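Local coordinates for protein ACDH-11, isoform b (Caenorhabditis elegans, PDB 4Y9J) that belongs to the acyl-CoA dehydrogenase family of flavoproteins and binds flavin-adenine dinucleotide and, in this model, the ligand UCC, in an assembly of four chains, at residues B[26-31]-B[52-57]; B[395-400]-B[457-462]; B[402-407]-B[447-452]. One frame throughout, in Å; residues are numbered along the deposited sequence.

Interaction 1 (B[26-31]-B[52-57]); sequences NPYKDD and ADLSKF
Asn26 and Tyr28 lean on helix 44-74 from an Asx turn, a short loop whose first side chain folds back on its own backbone; the pairing belongs to the AidB-like N-terminal region of this acyl-CoA dehydrogenase-type chain. The two ends of the Asn26 amide do different work. Its OD1 accepts from Tyr28 N at 2.9 Å, lying in the carbonyl plane, and from Lys29 N, which stands about 49° out of that plane. With OD1 gripped twice, the rotation of the amide is set and ND2 faces the helix. There it donates to Ser55 O at 3.0 Å in a fairly straight bond (161°), entering in the carbonyl plane on a lone pair and almost within the plane of its own amide. The same nitrogen also bonds Asp59 OD1, one turn further along the helix, so the loop is tied to two successive turns.

Tyr28 supplies the apolar half. Because its CG is anti to the backbone N (chi1 -176°), the ring reaches the helix surface between Leu54 and Ser55. Leu54 meets the ring obliquely, with Tyr28 CD1 3.6 Å from Leu54 CB and Tyr28 CE1 3.6 Å from Leu54 CD1; the two side chains cross at about a right angle. Tyr28 CD2 rests 4.0 Å from Ser55 CB. Beyond this contact the Tyr28 hydroxyl bonds to Asp35, while Leu38 of helix 34-41 packs against both Tyr28 and Leu54. Next door, Asp30 and Asp31 of the loop form salt bridges to Arg335 and Arg328.

At the exposed margin the extended Lys29 chain passes over Ser55, bringing CE 3.1 Å from Ser55 OG, and a water 2.8 Å from Ser55 OG also accepts a weak bond from Lys29 NZ.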
# COMPACT_ATOMS: atom_id res chain seq x y z
N ASN B 26 -3.64 18.59 -29.37
CA ASN B 26 -4.62 17.79 -30.13
C ASN B 26 -3.85 16.86 -31.06
O ASN B 26 -3.16 17.37 -31.96
CB ASN B 26 -5.52 18.73 -30.95
CG ASN B 26 -6.58 17.97 -31.77
OD1 ASN B 26 -6.27 17.02 -32.48
ND2 ASN B 26 -7.81 18.40 -31.68
N PRO B 27 -3.93 15.52 -30.86
CA PRO B 27 -3.06 14.63 -31.59
C PRO B 27 -3.42 14.44 -33.07
O PRO B 27 -2.62 13.90 -33.81
CB PRO B 27 -3.15 13.34 -30.81
CG PRO B 27 -4.48 13.37 -30.18
CD PRO B 27 -4.62 14.77 -29.79
N TYR B 28 -4.60 14.85 -33.50
CA TYR B 28 -4.94 14.79 -34.89
C TYR B 28 -4.27 16.01 -35.53
O TYR B 28 -3.52 15.87 -36.46
CB TYR B 28 -6.45 14.84 -35.11
CG TYR B 28 -6.74 14.69 -36.57
CD1 TYR B 28 -6.59 13.48 -37.20
CD2 TYR B 28 -6.99 15.79 -37.37
CE1 TYR B 28 -6.78 13.34 -38.57
CE2 TYR B 28 -7.15 15.66 -38.74
CZ TYR B 28 -7.04 14.42 -39.33
OH TYR B 28 -7.23 14.31 -40.71
N LYS B 29 -4.50 17.20 -35.00
CA LYS B 29 -3.96 18.42 -35.58
C LYS B 29 -2.44 18.50 -35.54
O LYS B 29 -1.83 19.03 -36.41
CB LYS B 29 -4.50 19.63 -34.85
CG LYS B 29 -5.97 19.88 -35.13
CD LYS B 29 -6.53 21.00 -34.27
CE LYS B 29 -8.01 21.12 -34.50
NZ LYS B 29 -8.58 22.22 -33.70
N ASP B 30 -1.86 17.95 -34.47
CA ASP B 30 -0.46 18.10 -34.19
C ASP B 30 0.33 17.03 -34.89
O ASP B 30 1.58 17.16 -34.94
CB ASP B 30 -0.24 18.01 -32.66
CG ASP B 30 1.18 18.48 -32.21
OD1 ASP B 30 1.49 19.71 -32.32
OD2 ASP B 30 1.94 17.62 -31.71
N ASP B 31 -0.33 15.98 -35.40
CA ASP B 31 0.43 14.87 -36.00
C ASP B 31 1.10 15.37 -37.31
O ASP B 31 0.41 15.96 -38.15
CB ASP B 31 -0.42 13.62 -36.30
CG ASP B 31 0.43 12.36 -36.60
OD1 ASP B 31 0.80 12.12 -37.78
OD2 ASP B 31 0.68 11.56 -35.67
N ALA B 52 -13.16 15.61 -39.63
CA ALA B 52 -13.88 16.34 -38.58
C ALA B 52 -14.10 15.44 -37.36
O ALA B 52 -13.90 15.89 -36.24
CB ALA B 52 -15.18 16.92 -39.06
N ASP B 53 -14.43 14.17 -37.56
CA ASP B 53 -14.57 13.28 -36.42
C ASP B 53 -13.28 13.16 -35.59
O ASP B 53 -13.27 13.24 -34.36
CB ASP B 53 -15.03 11.91 -36.83
CG ASP B 53 -15.28 11.00 -35.64
OD1 ASP B 53 -16.19 11.28 -34.79
OD2 ASP B 53 -14.62 10.01 -35.57
N LEU B 54 -12.16 12.98 -36.28
CA LEU B 54 -10.91 12.76 -35.64
C LEU B 54 -10.40 14.00 -34.95
O LEU B 54 -9.86 13.90 -33.83
CB LEU B 54 -9.88 12.24 -36.64
CG LEU B 54 -10.21 10.85 -37.21
CD1 LEU B 54 -9.17 10.60 -38.29
CD2 LEU B 54 -10.12 9.75 -36.15
N SER B 55 -10.58 15.15 -35.57
CA SER B 55 -10.17 16.38 -34.98
C SER B 55 -10.95 16.67 -33.66
O SER B 55 -10.33 17.07 -32.65
CB SER B 55 -10.34 17.53 -35.95
OG SER B 55 -9.72 18.67 -35.39
N LYS B 56 -12.25 16.42 -33.67
CA LYS B 56 -13.11 16.56 -32.50
C LYS B 56 -12.66 15.58 -31.44
O LYS B 56 -12.45 15.97 -30.28
CB LYS B 56 -14.59 16.41 -32.87
CG LYS B 56 -15.55 16.39 -31.66
CD LYS B 56 -17.01 16.47 -32.10
CE LYS B 56 -17.92 16.20 -30.92
NZ LYS B 56 -19.18 15.56 -31.39
N PHE B 57 -12.41 14.33 -31.84
CA PHE B 57 -11.91 13.35 -30.89
C PHE B 57 -10.59 13.73 -30.27
O PHE B 57 -10.33 13.46 -29.09
CB PHE B 57 -11.85 11.97 -31.56
CG PHE B 57 -11.56 10.83 -30.65
CD1 PHE B 57 -12.35 10.59 -29.51
CD2 PHE B 57 -10.53 9.98 -30.92
CE1 PHE B 57 -12.08 9.53 -28.69
CE2 PHE B 57 -10.22 8.91 -30.10
CZ PHE B 57 -10.99 8.70 -28.96
O HOH W 1 -11.18 20.31 -33.64

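Interaction 2 (B[395-400]-B[457-462]); sequences LRLITP and LRVFSG. With UCC (S-{(3S,5R,9R)-1-[(2R,3S,4R,5R)-5-(6-amino-9H-purin-9-yl)-4-hydroxy-3-(phosphonooxy)tetrahydrofuran-2-yl]-3,5,9-trihydroxy-8,8-dimethyl-3,5-dioxido-10,14-dioxo-2,4,6-trioxa-11,15-diaza-3lambda~5~,5lambda~5~-diphosphaheptadecan-17-yl} undecanethioate), chain F.
Arg396 turns its CG anti to the backbone N (chi1 178°) and bends at chi2 (68°), which lays its guanidinium beside Val459 in an antiparallel helix pair of the C-terminal acyl-CoA dehydrogenase domain. The segment axes approach to 9.8 Å at 165°.

The guanidinium is sandwiched. Val459 CG2 lies over the centre of one face, 3.6 Å from Arg396 CZ, and the adenine of UCC lies over the opposite face, its N1 3.2 Å from Arg396 CZ. Arg458 CD meets the edge. Deeper between the helices, Leu397 CB touches Val459 CG1 loosely, and Leu397 CD1 comes within 4.3 Å of Phe460 CZ; Ile466 of helix 466-478 packs on all three residues.

Arg458, bent at chi3, reaches a different part of the ligand, where its NH1 and NH2 both donate to UCC OP3. Asp455 forms salt bridges with both arginines, probably offsetting part of their charge and fixing how they are turned. Both NE and NH2 of Arg458 grip the phosphate oxygen O12 of UCC, each at 3.0 Å, with O12 lying in the guanidinium plane.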
# COMPACT_ATOMS: atom_id res chain seq x y z
N LEU B 395 -2.04 -8.37 -47.78
CA LEU B 395 -2.69 -8.30 -46.46
C LEU B 395 -2.17 -9.38 -45.55
O LEU B 395 -1.87 -9.12 -44.40
CB LEU B 395 -4.21 -8.46 -46.56
CG LEU B 395 -5.06 -8.44 -45.29
CD1 LEU B 395 -4.77 -7.27 -44.34
CD2 LEU B 395 -6.52 -8.53 -45.67
N ARG B 396 -2.02 -10.58 -46.08
CA ARG B 396 -1.58 -11.70 -45.23
C ARG B 396 -0.14 -11.56 -44.79
O ARG B 396 0.21 -11.89 -43.63
CB ARG B 396 -1.78 -13.04 -45.97
CG ARG B 396 -1.29 -14.24 -45.15
CD ARG B 396 -2.09 -14.56 -43.90
NE ARG B 396 -1.54 -15.69 -43.15
CZ ARG B 396 -0.69 -15.59 -42.12
NH1 ARG B 396 -0.30 -14.40 -41.62
NH2 ARG B 396 -0.24 -16.71 -41.55
N LEU B 397 0.67 -11.00 -45.69
CA LEU B 397 2.10 -10.76 -45.44
C LEU B 397 2.34 -9.56 -44.50
O LEU B 397 3.17 -9.64 -43.56
CB LEU B 397 2.82 -10.49 -46.75
CG LEU B 397 4.28 -10.09 -46.58
CD1 LEU B 397 5.02 -11.26 -45.94
CD2 LEU B 397 4.90 -9.67 -47.90
N ILE B 398 1.67 -8.45 -44.77
CA ILE B 398 1.90 -7.21 -44.03
C ILE B 398 1.57 -7.26 -42.53
O ILE B 398 2.19 -6.60 -41.75
CB ILE B 398 1.26 -6.01 -44.72
CG1 ILE B 398 1.96 -4.72 -44.30
CG2 ILE B 398 -0.22 -5.91 -44.41
CD1 ILE B 398 1.46 -3.51 -45.05
N THR B 399 0.59 -8.06 -42.15
CA THR B 399 0.09 -8.04 -40.82
C THR B 399 1.18 -8.46 -39.83
O THR B 399 1.50 -7.69 -38.89
CB THR B 399 -1.18 -8.92 -40.75
OG1 THR B 399 -2.21 -8.22 -41.42
CG2 THR B 399 -1.61 -9.03 -39.34
N PRO B 400 1.85 -9.62 -40.08
CA PRO B 400 2.92 -9.94 -39.11
C PRO B 400 4.17 -9.07 -39.23
O PRO B 400 4.82 -8.80 -38.21
CB PRO B 400 3.25 -11.40 -39.45
CG PRO B 400 2.83 -11.58 -40.91
CD PRO B 400 1.57 -10.75 -40.97
N LEU B 457 7.47 -16.53 -42.57
CA LEU B 457 7.91 -17.71 -43.30
C LEU B 457 6.74 -18.69 -43.59
O LEU B 457 6.67 -19.28 -44.66
CB LEU B 457 9.05 -18.42 -42.57
CG LEU B 457 10.34 -17.61 -42.44
CD1 LEU B 457 11.38 -18.57 -41.90
CD2 LEU B 457 10.83 -16.98 -43.76
N ARG B 458 5.82 -18.88 -42.65
CA ARG B 458 4.63 -19.66 -42.96
C ARG B 458 3.89 -19.03 -44.17
O ARG B 458 3.36 -19.77 -45.05
CB ARG B 458 3.74 -19.72 -41.73
CG ARG B 458 2.34 -20.32 -41.96
CD ARG B 458 1.42 -19.93 -40.79
NE ARG B 458 1.71 -20.73 -39.61
CZ ARG B 458 2.22 -20.29 -38.45
NH1 ARG B 458 2.48 -19.00 -38.21
NH2 ARG B 458 2.45 -21.18 -37.50
N VAL B 459 3.84 -17.69 -44.22
CA VAL B 459 3.21 -17.00 -45.36
C VAL B 459 3.82 -17.41 -46.69
O VAL B 459 3.10 -17.71 -47.66
CB VAL B 459 3.15 -15.46 -45.19
CG1 VAL B 459 2.48 -14.84 -46.43
CG2 VAL B 459 2.30 -15.14 -44.00
N PHE B 460 5.14 -17.45 -46.76
CA PHE B 460 5.87 -17.89 -48.00
C PHE B 460 5.75 -19.39 -48.35
O PHE B 460 5.78 -19.79 -49.51
CB PHE B 460 7.33 -17.49 -47.89
CG PHE B 460 7.55 -16.00 -47.98
CD1 PHE B 460 7.28 -15.33 -49.15
CD2 PHE B 460 8.06 -15.29 -46.96
CE1 PHE B 460 7.52 -13.97 -49.26
CE2 PHE B 460 8.31 -13.94 -47.08
CZ PHE B 460 8.01 -13.27 -48.21
N SER B 461 5.47 -20.19 -47.33
CA SER B 461 5.41 -21.64 -47.43
C SER B 461 4.18 -22.29 -48.04
O SER B 461 4.26 -23.44 -48.42
CB SER B 461 5.58 -22.20 -46.02
OG SER B 461 6.88 -21.87 -45.59
N GLY B 462 3.02 -21.64 -48.04
CA GLY B 462 1.84 -22.31 -48.58
C GLY B 462 2.23 -22.74 -49.98
O GLY B 462 2.39 -23.96 -50.26
OA1 UCC F . -1.30 -12.10 -26.22
CA1 UCC F . -2.59 -12.12 -26.24
CA2 UCC F . -3.58 -11.04 -25.80
CA3 UCC F . -3.09 -9.63 -25.60
CA4 UCC F . -4.11 -8.58 -26.16
CA5 UCC F . -3.51 -7.89 -27.38
CA6 UCC F . -3.77 -6.42 -27.36
CA7 UCC F . -3.18 -5.72 -28.58
CA8 UCC F . -3.77 -4.39 -28.34
CA9 UCC F . -2.98 -3.21 -28.43
C10 UCC F . -2.81 -2.50 -27.17
C11 UCC F . -1.30 -2.59 -26.97
S UCC F . -3.53 -13.41 -26.74
CP1 UCC F . -2.42 -14.80 -27.22
CP2 UCC F . -1.51 -14.51 -28.37
NP1 UCC F . -0.85 -15.73 -28.89
CP3 UCC F . -0.26 -15.64 -30.08
OP1 UCC F . -0.10 -14.59 -30.71
CP4 UCC F . 0.20 -16.94 -30.71
CP5 UCC F . 1.67 -16.82 -31.12
NP2 UCC F . 1.92 -18.04 -31.87
CP6 UCC F . 1.63 -18.21 -33.16
OP2 UCC F . 1.23 -17.31 -33.88
CP8 UCC F . 1.96 -19.58 -33.71
OP3 UCC F . 2.63 -19.42 -34.99
CPB UCC F . 0.79 -20.47 -34.07
CP7 UCC F . -0.41 -19.86 -34.81
CP9 UCC F . 0.01 -20.48 -32.68
CPA UCC F . 1.10 -21.98 -34.04
O7 UCC F . -0.11 -22.73 -34.33
P2 UCC F . -0.01 -24.25 -34.88
O21 UCC F . -1.40 -24.84 -35.05
O22 UCC F . 1.12 -24.92 -34.08
O6 UCC F . 0.68 -23.96 -36.33
P1 UCC F . 0.09 -24.24 -37.78
O11 UCC F . -0.19 -25.72 -38.02
O12 UCC F . 1.07 -23.53 -38.66
O5' UCC F . -1.33 -23.37 -37.70
C5' UCC F . -2.60 -24.05 -37.85
C4' UCC F . -3.47 -23.39 -38.94
C3' UCC F . -2.78 -23.44 -40.30
O3' UCC F . -3.83 -23.51 -41.23
P3 UCC F . -4.04 -24.77 -42.16
O33 UCC F . -5.33 -24.42 -42.87
O32 UCC F . -4.32 -25.91 -41.20
O31 UCC F . -2.75 -24.84 -43.01
C2' UCC F . -2.07 -22.10 -40.46
O2' UCC F . -2.01 -21.60 -41.80
O4' UCC F . -3.66 -21.99 -38.63
C1' UCC F . -3.07 -21.23 -39.68
N9 UCC F . -2.54 -19.96 -39.16
C4 UCC F . -2.89 -18.79 -39.68
N3 UCC F . -3.75 -18.37 -40.64
C8 UCC F . -1.62 -19.81 -38.18
N7 UCC F . -1.38 -18.50 -38.01
C5 UCC F . -2.14 -17.81 -38.90
C6 UCC F . -2.40 -16.38 -39.21
N6 UCC F . -1.74 -15.42 -38.52
N1 UCC F . -3.26 -16.09 -40.25
C2 UCC F . -3.90 -17.07 -40.92

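Interaction 3 (B[402-407]-B[447-452]); sequences LKLYAG and GTTNVL. With FAD (flavin-adenine dinucleotide), chain E.
The N-terminal end of helix 449-461, where the chain turns past the flavin-adenine dinucleotide, packs here against helix 389-419 in the C-terminal acyl-CoA dehydrogenase domain. Lys403 makes the polar link. Its CG stands anti to the backbone N (chi1 -166°), and a bend at chi2 carries the chain across Leu452 at about a right angle before NZ donates to Gly447 O at 2.9 Å, tilted 19° from the carbonyl plane. The carbonyls of Thr442 and Trp445 also accept from this nitrogen, so three backbone oxygens hold the buried ammonium and the loop entering the helix is gathered around it. The crossing is tight, with Lys403 CD 3.4 Å from Leu452 CD1.

Leu404 fills the neighbouring position, its CD2 packing 3.7 Å from Leu452 CB. Beside this apolar patch a water donates to both Leu404 O and Thr449 OG1, each at 2.8 Å, bridging the backbone of one helix to a side chain of the other. Glu419 of the second subunit bonds the same hydroxyl of Thr449.

Directly before the helix, Thr448 is the N-cap: its OG1 takes a weak bond from Val451 N and is hydrogen-bonded to FAD O2B at 3.0 Å. Asn450 CB lies close to the same ribose hydroxyl, while Val451 CG2 rests 3.6 Å from FAD C8A of the adenine. Gly447, whose backbone angles (phi 107°) suit a residue without a side chain, touches UCC. The capped helix start thus meets cofactor and ligand together, and a flavin held at the interface of two subunits, as here, is typical of the acyl-CoA dehydrogenase fold.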
# COMPACT_ATOMS: atom_id res chain seq x y z
N LEU B 402 4.32 -5.86 -40.15
CA LEU B 402 3.99 -4.63 -39.42
C LEU B 402 4.06 -4.72 -37.90
O LEU B 402 4.75 -3.93 -37.23
CB LEU B 402 2.63 -4.14 -39.83
CG LEU B 402 2.03 -2.99 -39.07
CD1 LEU B 402 2.81 -1.71 -39.27
CD2 LEU B 402 0.58 -2.75 -39.49
N LYS B 403 3.36 -5.72 -37.38
CA LYS B 403 3.37 -5.94 -35.96
C LYS B 403 4.80 -6.12 -35.45
O LYS B 403 5.21 -5.47 -34.45
CB LYS B 403 2.49 -7.15 -35.60
CG LYS B 403 2.09 -7.36 -34.13
CD LYS B 403 3.22 -7.58 -33.15
CE LYS B 403 2.76 -8.32 -31.91
NZ LYS B 403 3.78 -8.46 -30.86
N LEU B 404 5.55 -7.03 -36.02
CA LEU B 404 6.84 -7.35 -35.45
C LEU B 404 7.80 -6.19 -35.63
O LEU B 404 8.66 -5.93 -34.77
CB LEU B 404 7.41 -8.64 -36.00
CG LEU B 404 7.85 -8.72 -37.45
CD1 LEU B 404 9.32 -8.31 -37.61
CD2 LEU B 404 7.63 -10.12 -38.03
N TYR B 405 7.69 -5.46 -36.72
CA TYR B 405 8.65 -4.39 -36.98
C TYR B 405 8.39 -3.16 -36.07
O TYR B 405 9.34 -2.67 -35.38
CB TYR B 405 8.70 -4.02 -38.47
CG TYR B 405 9.95 -3.14 -38.78
CD1 TYR B 405 11.21 -3.70 -38.79
CD2 TYR B 405 9.83 -1.79 -39.02
CE1 TYR B 405 12.32 -2.94 -39.06
CE2 TYR B 405 10.91 -1.01 -39.30
CZ TYR B 405 12.17 -1.60 -39.34
OH TYR B 405 13.30 -0.86 -39.57
N ALA B 406 7.15 -2.65 -36.06
CA ALA B 406 6.82 -1.54 -35.18
C ALA B 406 7.06 -1.92 -33.72
O ALA B 406 7.49 -1.11 -32.89
CB ALA B 406 5.36 -1.08 -35.37
N GLY B 407 6.79 -3.19 -33.42
CA GLY B 407 6.99 -3.78 -32.13
C GLY B 407 8.39 -3.64 -31.63
O GLY B 407 8.64 -3.35 -30.46
N GLY B 447 2.31 -12.52 -30.08
CA GLY B 447 3.41 -13.11 -30.83
C GLY B 447 4.70 -12.33 -30.64
O GLY B 447 4.75 -11.15 -30.92
N THR B 448 5.76 -12.98 -30.21
CA THR B 448 7.04 -12.27 -30.09
C THR B 448 7.59 -11.94 -31.46
O THR B 448 7.14 -12.48 -32.53
CB THR B 448 8.06 -13.08 -29.29
OG1 THR B 448 8.55 -14.16 -30.09
CG2 THR B 448 7.46 -13.57 -27.99
N THR B 449 8.61 -11.10 -31.49
CA THR B 449 9.29 -10.71 -32.73
C THR B 449 9.69 -11.91 -33.60
O THR B 449 9.34 -11.98 -34.78
CB THR B 449 10.55 -9.84 -32.45
OG1 THR B 449 10.22 -8.82 -31.49
CG2 THR B 449 10.99 -9.22 -33.75
N ASN B 450 10.33 -12.89 -32.95
CA ASN B 450 10.77 -14.05 -33.67
C ASN B 450 9.63 -14.98 -34.14
O ASN B 450 9.68 -15.61 -35.21
CB ASN B 450 11.83 -14.78 -32.85
CG ASN B 450 13.18 -14.03 -32.88
OD1 ASN B 450 13.33 -13.03 -33.59
ND2 ASN B 450 14.15 -14.49 -32.11
N VAL B 451 8.65 -15.13 -33.29
CA VAL B 451 7.53 -16.02 -33.58
C VAL B 451 6.79 -15.46 -34.76
O VAL B 451 6.37 -16.21 -35.62
CB VAL B 451 6.65 -16.22 -32.32
CG1 VAL B 451 5.26 -16.79 -32.63
CG2 VAL B 451 7.39 -17.07 -31.28
N LEU B 452 6.61 -14.15 -34.81
CA LEU B 452 5.99 -13.54 -35.99
C LEU B 452 6.87 -13.57 -37.22
O LEU B 452 6.37 -13.62 -38.38
CB LEU B 452 5.49 -12.13 -35.71
CG LEU B 452 4.34 -12.07 -34.70
CD1 LEU B 452 3.83 -10.64 -34.57
CD2 LEU B 452 3.17 -12.97 -35.05
PA FAD E . 7.49 -18.49 -24.84
O1A FAD E . 6.99 -19.01 -26.18
O2A FAD E . 7.73 -19.51 -23.71
O5B FAD E . 8.95 -17.83 -25.02
C5B FAD E . 9.11 -16.76 -25.95
C4B FAD E . 10.52 -16.84 -26.47
O4B FAD E . 10.63 -18.14 -27.09
C3B FAD E . 10.86 -15.79 -27.47
O3B FAD E . 12.32 -15.62 -27.63
C2B FAD E . 10.42 -16.51 -28.73
O2B FAD E . 11.02 -15.94 -29.91
C1B FAD E . 10.95 -17.94 -28.45
N9A FAD E . 10.33 -18.94 -29.34
C8A FAD E . 9.08 -19.49 -29.22
N7A FAD E . 8.85 -20.32 -30.28
C5A FAD E . 9.98 -20.35 -31.05
C6A FAD E . 10.40 -21.03 -32.28
N6A FAD E . 9.55 -21.91 -32.89
N1A FAD E . 11.64 -20.76 -32.74
C2A FAD E . 12.46 -19.89 -32.14
N3A FAD E . 12.15 -19.24 -31.01
C4A FAD E . 10.94 -19.44 -30.44
N1 FAD E . -2.26 -14.45 -23.78
C2 FAD E . -3.59 -14.72 -23.92
O2 FAD E . -3.91 -15.76 -24.55
N3 FAD E . -4.54 -13.93 -23.54
C4 FAD E . -4.37 -12.79 -22.90
O4 FAD E . -5.31 -12.11 -22.55
C4X FAD E . -2.93 -12.41 -22.68
N5 FAD E . -2.68 -11.28 -21.89
C5X FAD E . -1.28 -11.04 -21.74
C6 FAD E . -0.98 -9.86 -21.00
C7 FAD E . 0.40 -9.52 -20.81
C7M FAD E . 0.65 -8.25 -20.07
C8 FAD E . 1.42 -10.43 -21.31
C8M FAD E . 2.90 -10.09 -21.09
C9 FAD E . 1.13 -11.59 -22.03
C9A FAD E . -0.24 -11.94 -22.24
N10 FAD E . -0.55 -13.09 -22.90
C10 FAD E . -1.92 -13.36 -23.10
C1' FAD E . 0.45 -14.02 -23.30
C2' FAD E . 1.29 -13.76 -24.56
O2' FAD E . 0.58 -14.02 -25.75
C3' FAD E . 2.53 -14.64 -24.49
O3' FAD E . 3.27 -14.15 -23.39
C4' FAD E . 3.32 -14.59 -25.79
O4' FAD E . 2.57 -15.10 -26.89
C5' FAD E . 4.66 -15.33 -25.64
O5' FAD E . 4.40 -16.75 -25.28
P FAD E . 5.07 -17.30 -23.86
O1P FAD E . 4.78 -16.30 -22.82
O2P FAD E . 4.65 -18.74 -23.70
O3P FAD E . 6.67 -17.27 -24.22
O HOH W 2 8.18 -7.04 -32.23

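How the interactions relate
Interactions 2 and 3 are successive contacts along one helix pair, 389-419 with 449-461, their centres 12 Å apart; they meet where Pro400 CB lies 4.0 Å from Leu452 O. Both line the UCC pocket: interaction 2 at its adenine and phosphate end, interaction 3 through Gly447 and Val451, where it also meets the flavin-adenine dinucleotide. Interaction 1 stands apart in the AidB-like N-terminal region, its centre about 33 Å from that of interaction 2 and 28 Å from that of interaction 3, and touches neither. Interactions 1 and 3 nevertheless both border the second subunit, through Asp30 and Asp31 in one and Thr449 and Asn450 in the other.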